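Local coordinates for protein amidohydrolase (Xanthomonas campestris pv. campestris, PDB 4DZH) that binds zinc and magnesium ions and probably acts as a deaminase of adenosine-type substrates, perhaps 5'-methylthioadenosine, on a TIM-barrel amidohydrolase fold, at residues V149-G154 with P192-A197; G154-V159 with V413-K418. All blocks are in the same frame, centred on the assembly; numbering follows the deposited sequence.

Contact 1: residues V149-G154 with P192-A197; sequences VYKQHG and PLISTA
Lys151 and Leu193 bring the two backbones closest, with their CA atoms 6.7 Å apart, where the last turn of helix 143-152 passes the loop that leads into strand 194-200. The contact is mainly apolar. Ile194 points at the helix, and its CD1 lies 3.7 Å from CB of Tyr150 and 4.0 Å from the backbone N of Lys151, so that it meets the root of the tyrosine and not its ring. The phenol leads away, and its OH hydrogen-bonds to Glu138 and Asn82. Lys151 leaves the helix with CG anti to its backbone N (chi1 -180°), then bends at chi2 (60°). This bend brings NZ to the CD-CG edge of Pro192, 3.9 Å from CD, the two side chains crossing at about a right angle, while the ammonium group forms a salt bridge with Asp191. Further along, Leu193 CD1 rests 3.6 Å from CA of Gly154. That glycine closes the helix in a Schellman motif with positive phi (64°). His153 ND1 returns to Val149 O over 3.0 Å, from the face of that carbonyl opposite to the one His153 N uses, which ties the imidazole to the last turn. The pair thus joins helix 143-152 to the second strand after it, 194-200; strand 156-163 follows the helix and pairs in parallel with 194-200, while Trp188 of helix 174-188 packs against both Lys151 and Ile194.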
# COMPACT_ATOMS: atom_id res chain seq x y z
N VAL A 149 23.60 -13.32 11.54
CA VAL A 149 23.24 -12.95 10.17
C VAL A 149 23.10 -11.46 9.99
O VAL A 149 23.69 -10.90 9.09
CB VAL A 149 21.96 -13.65 9.68
CG1 VAL A 149 21.52 -13.09 8.34
CG2 VAL A 149 22.20 -15.13 9.59
N TYR A 150 22.37 -10.79 10.89
CA TYR A 150 22.30 -9.34 10.83
C TYR A 150 23.70 -8.68 10.92
O TYR A 150 24.00 -7.78 10.14
CB TYR A 150 21.37 -8.79 11.92
CG TYR A 150 19.89 -9.04 11.63
CD1 TYR A 150 19.27 -8.61 10.47
CD2 TYR A 150 19.11 -9.70 12.58
CE1 TYR A 150 17.93 -8.82 10.24
CE2 TYR A 150 17.75 -9.90 12.33
CZ TYR A 150 17.18 -9.47 11.18
OH TYR A 150 15.83 -9.65 10.89
N LYS A 151 24.52 -9.15 11.87
CA LYS A 151 25.85 -8.58 12.11
C LYS A 151 26.67 -8.77 10.84
O LYS A 151 27.30 -7.82 10.37
CB LYS A 151 26.52 -9.27 13.28
CG LYS A 151 27.92 -8.71 13.57
CD LYS A 151 27.84 -7.22 13.90
CE LYS A 151 29.25 -6.64 14.26
NZ LYS A 151 29.17 -5.40 15.08
N GLN A 152 26.64 -9.96 10.25
CA GLN A 152 27.45 -10.23 9.03
C GLN A 152 27.08 -9.27 7.88
O GLN A 152 27.93 -8.84 7.07
CB GLN A 152 27.26 -11.70 8.62
CG GLN A 152 27.92 -12.13 7.31
CD GLN A 152 27.20 -13.33 6.67
OE1 GLN A 152 26.55 -14.12 7.37
NE2 GLN A 152 27.31 -13.46 5.33
N HIS A 153 25.80 -8.90 7.79
CA HIS A 153 25.35 -8.03 6.73
C HIS A 153 25.43 -6.56 7.08
O HIS A 153 24.99 -5.68 6.28
CB HIS A 153 23.90 -8.37 6.31
CG HIS A 153 23.80 -9.64 5.52
ND1 HIS A 153 23.73 -10.88 6.11
CD2 HIS A 153 23.85 -9.86 4.19
CE1 HIS A 153 23.70 -11.81 5.17
NE2 HIS A 153 23.77 -11.22 4.00
N GLY A 154 25.93 -6.26 8.27
CA GLY A 154 25.93 -4.89 8.72
C GLY A 154 24.58 -4.23 8.93
O GLY A 154 24.44 -3.04 8.70
N PRO A 192 27.93 -2.54 18.61
CA PRO A 192 27.34 -1.29 18.09
C PRO A 192 26.12 -1.47 17.15
O PRO A 192 25.34 -0.54 16.98
CB PRO A 192 28.49 -0.67 17.30
CG PRO A 192 29.33 -1.81 16.87
CD PRO A 192 29.26 -2.81 18.02
N LEU A 193 26.00 -2.65 16.55
CA LEU A 193 24.91 -2.93 15.62
C LEU A 193 23.75 -3.76 16.23
O LEU A 193 22.59 -3.52 15.89
CB LEU A 193 25.46 -3.64 14.38
CG LEU A 193 25.88 -2.79 13.18
CD1 LEU A 193 26.47 -3.68 12.08
CD2 LEU A 193 24.75 -1.92 12.64
N ILE A 194 24.10 -4.74 17.08
CA ILE A 194 23.15 -5.71 17.60
C ILE A 194 22.97 -5.52 19.09
O ILE A 194 23.96 -5.45 19.86
CB ILE A 194 23.64 -7.14 17.39
CG1 ILE A 194 24.01 -7.40 15.90
CG2 ILE A 194 22.62 -8.16 17.96
CD1 ILE A 194 22.86 -7.24 14.94
N SER A 195 21.71 -5.38 19.49
CA SER A 195 21.33 -5.44 20.90
C SER A 195 20.29 -6.55 21.09
O SER A 195 19.72 -7.08 20.11
CB SER A 195 20.79 -4.09 21.39
OG SER A 195 21.81 -3.10 21.35
N THR A 196 20.05 -6.89 22.36
CA THR A 196 19.19 -8.03 22.63
C THR A 196 18.03 -7.67 23.54
O THR A 196 18.11 -6.73 24.33
CB THR A 196 19.98 -9.19 23.26
OG1 THR A 196 20.50 -8.81 24.55
CG2 THR A 196 21.14 -9.63 22.33
N ALA A 197 16.94 -8.43 23.40
CA ALA A 197 15.73 -8.18 24.21
C ALA A 197 15.14 -9.52 24.61
O ALA A 197 15.46 -10.54 24.00
CB ALA A 197 14.69 -7.42 23.37

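Contact 2: residues G154-V159 with V413-K418; sequences GFRALV and VWIAGK
A tight type I' turn, running from Ile415 to Lys418 in the hairpin of strands 410-415 and 418-422, meets the entrance of barrel strand 156-163. Ile415 makes the largest share of the contact. Its CG2 comes to 3.2 Å from the carbonyl oxygen of Gly154, a snug approach, and CD1 of the same side chain also lies beside that oxygen. With CG1 beside its backbone N (chi1 -57°) and the chain extended beyond, Ile415 carries CD1 on to the Phe155 ring, 3.7 Å from CD2, in an oblique approach. The Gly154 carbonyl has a polar partner as well: one water donates to Gly154 O at 2.9 Å and to Ile415 O at 2.8 Å, bridging two backbones that make no direct hydrogen bond here. Ile415 O also accepts from Lys418 N within the turn (3.0 Å). Toward the turn, Arg156 bends at chi3 (-57°) and brings NH2 to 3.9 Å from Ala416 CB. Its NE forms a salt bridge with Asp380, which also accepts from Ala416 N; a single carboxylate therefore serves both sides of the contact and probably helps to hold the guanidinium beside the turn. Leu129 of helix 114-130 touches both Phe155 and Ile415, and strand 133-139, which pairs with 156-163, meets the hairpin through Thr134 on Val413.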
# COMPACT_ATOMS: atom_id res chain seq x y z
N GLY A 154 25.93 -6.26 8.27
CA GLY A 154 25.93 -4.89 8.72
C GLY A 154 24.58 -4.23 8.93
O GLY A 154 24.44 -3.04 8.70
N PHE A 155 23.59 -5.00 9.40
CA PHE A 155 22.23 -4.53 9.47
C PHE A 155 21.84 -4.39 10.94
O PHE A 155 22.18 -5.27 11.72
CB PHE A 155 21.30 -5.53 8.73
CG PHE A 155 19.90 -5.02 8.53
CD1 PHE A 155 18.94 -5.08 9.55
CD2 PHE A 155 19.53 -4.48 7.31
CE1 PHE A 155 17.66 -4.58 9.35
CE2 PHE A 155 18.23 -3.95 7.10
CZ PHE A 155 17.29 -4.02 8.12
N ARG A 156 21.20 -3.27 11.31
CA ARG A 156 20.95 -3.01 12.73
C ARG A 156 19.74 -3.78 13.25
O ARG A 156 18.70 -3.88 12.59
CB ARG A 156 20.74 -1.51 12.94
CG ARG A 156 20.92 -1.06 14.41
CD ARG A 156 20.81 0.45 14.50
NE ARG A 156 21.80 1.10 13.65
CZ ARG A 156 23.08 1.24 13.97
NH1 ARG A 156 23.56 0.74 15.13
NH2 ARG A 156 23.91 1.86 13.14
N ALA A 157 19.85 -4.30 14.47
CA ALA A 157 18.73 -5.06 15.00
C ALA A 157 18.70 -5.10 16.50
O ALA A 157 19.73 -5.27 17.17
CB ALA A 157 18.79 -6.50 14.49
N LEU A 158 17.48 -5.05 17.02
CA LEU A 158 17.22 -5.48 18.41
C LEU A 158 16.67 -6.89 18.26
O LEU A 158 15.61 -7.08 17.60
CB LEU A 158 16.17 -4.55 19.06
CG LEU A 158 15.79 -4.96 20.50
CD1 LEU A 158 16.98 -4.96 21.45
CD2 LEU A 158 14.69 -4.06 21.07
N VAL A 159 17.40 -7.88 18.77
CA VAL A 159 17.08 -9.29 18.50
C VAL A 159 16.48 -9.90 19.74
O VAL A 159 17.08 -9.85 20.83
CB VAL A 159 18.34 -10.07 18.09
CG1 VAL A 159 18.01 -11.56 17.93
CG2 VAL A 159 18.89 -9.52 16.78
N VAL A 413 21.08 3.36 0.33
CA VAL A 413 20.95 3.06 1.76
C VAL A 413 22.32 2.88 2.39
O VAL A 413 23.19 2.14 1.87
CB VAL A 413 20.18 1.74 1.91
CG1 VAL A 413 20.18 1.32 3.39
CG2 VAL A 413 18.78 1.91 1.38
N TRP A 414 22.50 3.53 3.53
CA TRP A 414 23.71 3.35 4.35
C TRP A 414 23.29 2.96 5.75
O TRP A 414 22.29 3.48 6.26
CB TRP A 414 24.48 4.66 4.48
CG TRP A 414 25.00 5.23 3.19
CD1 TRP A 414 26.29 5.11 2.70
CD2 TRP A 414 24.29 6.05 2.27
NE1 TRP A 414 26.40 5.81 1.51
CE2 TRP A 414 25.20 6.41 1.24
CE3 TRP A 414 22.98 6.53 2.22
CZ2 TRP A 414 24.82 7.18 0.14
CZ3 TRP A 414 22.60 7.33 1.11
CH2 TRP A 414 23.53 7.64 0.11
N ILE A 415 24.09 2.08 6.36
CA ILE A 415 23.92 1.68 7.77
C ILE A 415 25.27 1.88 8.44
O ILE A 415 26.29 1.28 8.03
CB ILE A 415 23.46 0.21 7.95
CG1 ILE A 415 22.14 -0.01 7.19
CG2 ILE A 415 23.31 -0.18 9.47
CD1 ILE A 415 21.52 -1.42 7.43
N ALA A 416 25.27 2.73 9.45
CA ALA A 416 26.54 3.16 10.10
C ALA A 416 27.54 3.67 9.04
O ALA A 416 28.76 3.41 9.11
CB ALA A 416 27.13 2.02 10.92
N GLY A 417 27.00 4.39 8.05
CA GLY A 417 27.80 4.97 7.00
C GLY A 417 28.33 4.00 5.96
O GLY A 417 29.03 4.43 5.05
N LYS A 418 28.01 2.70 6.06
CA LYS A 418 28.53 1.74 5.09
C LYS A 418 27.46 1.58 4.01
O LYS A 418 26.29 1.39 4.36
CB LYS A 418 28.79 0.37 5.74
CG LYS A 418 29.78 0.34 6.93
CD LYS A 418 31.08 0.97 6.61
CE LYS A 418 32.07 0.78 7.77
NZ LYS A 418 33.33 1.59 7.57
O HOH W 1 26.77 -1.39 8.52

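Gly154 is shared by both contacts, as the end of the helix in one and the approach to the strand in the other. The centres of the contacts lie about 8 Å apart. Tyr150 O and Phe155 N, 2.9 Å apart, probably hydrogen-bond across the helix end, and Ser195 O probably accepts from Val159 N at 2.8 Å where the two strands pair. Arg156 adds a further tie, its NH1 making a weak hydrogen bond to Pro192 O. Contact 1 lies nearer the metals: the Tyr150 side chain is about 9 Å from that of zinc ligand His81. Contact 2 lies away from the known metal sites.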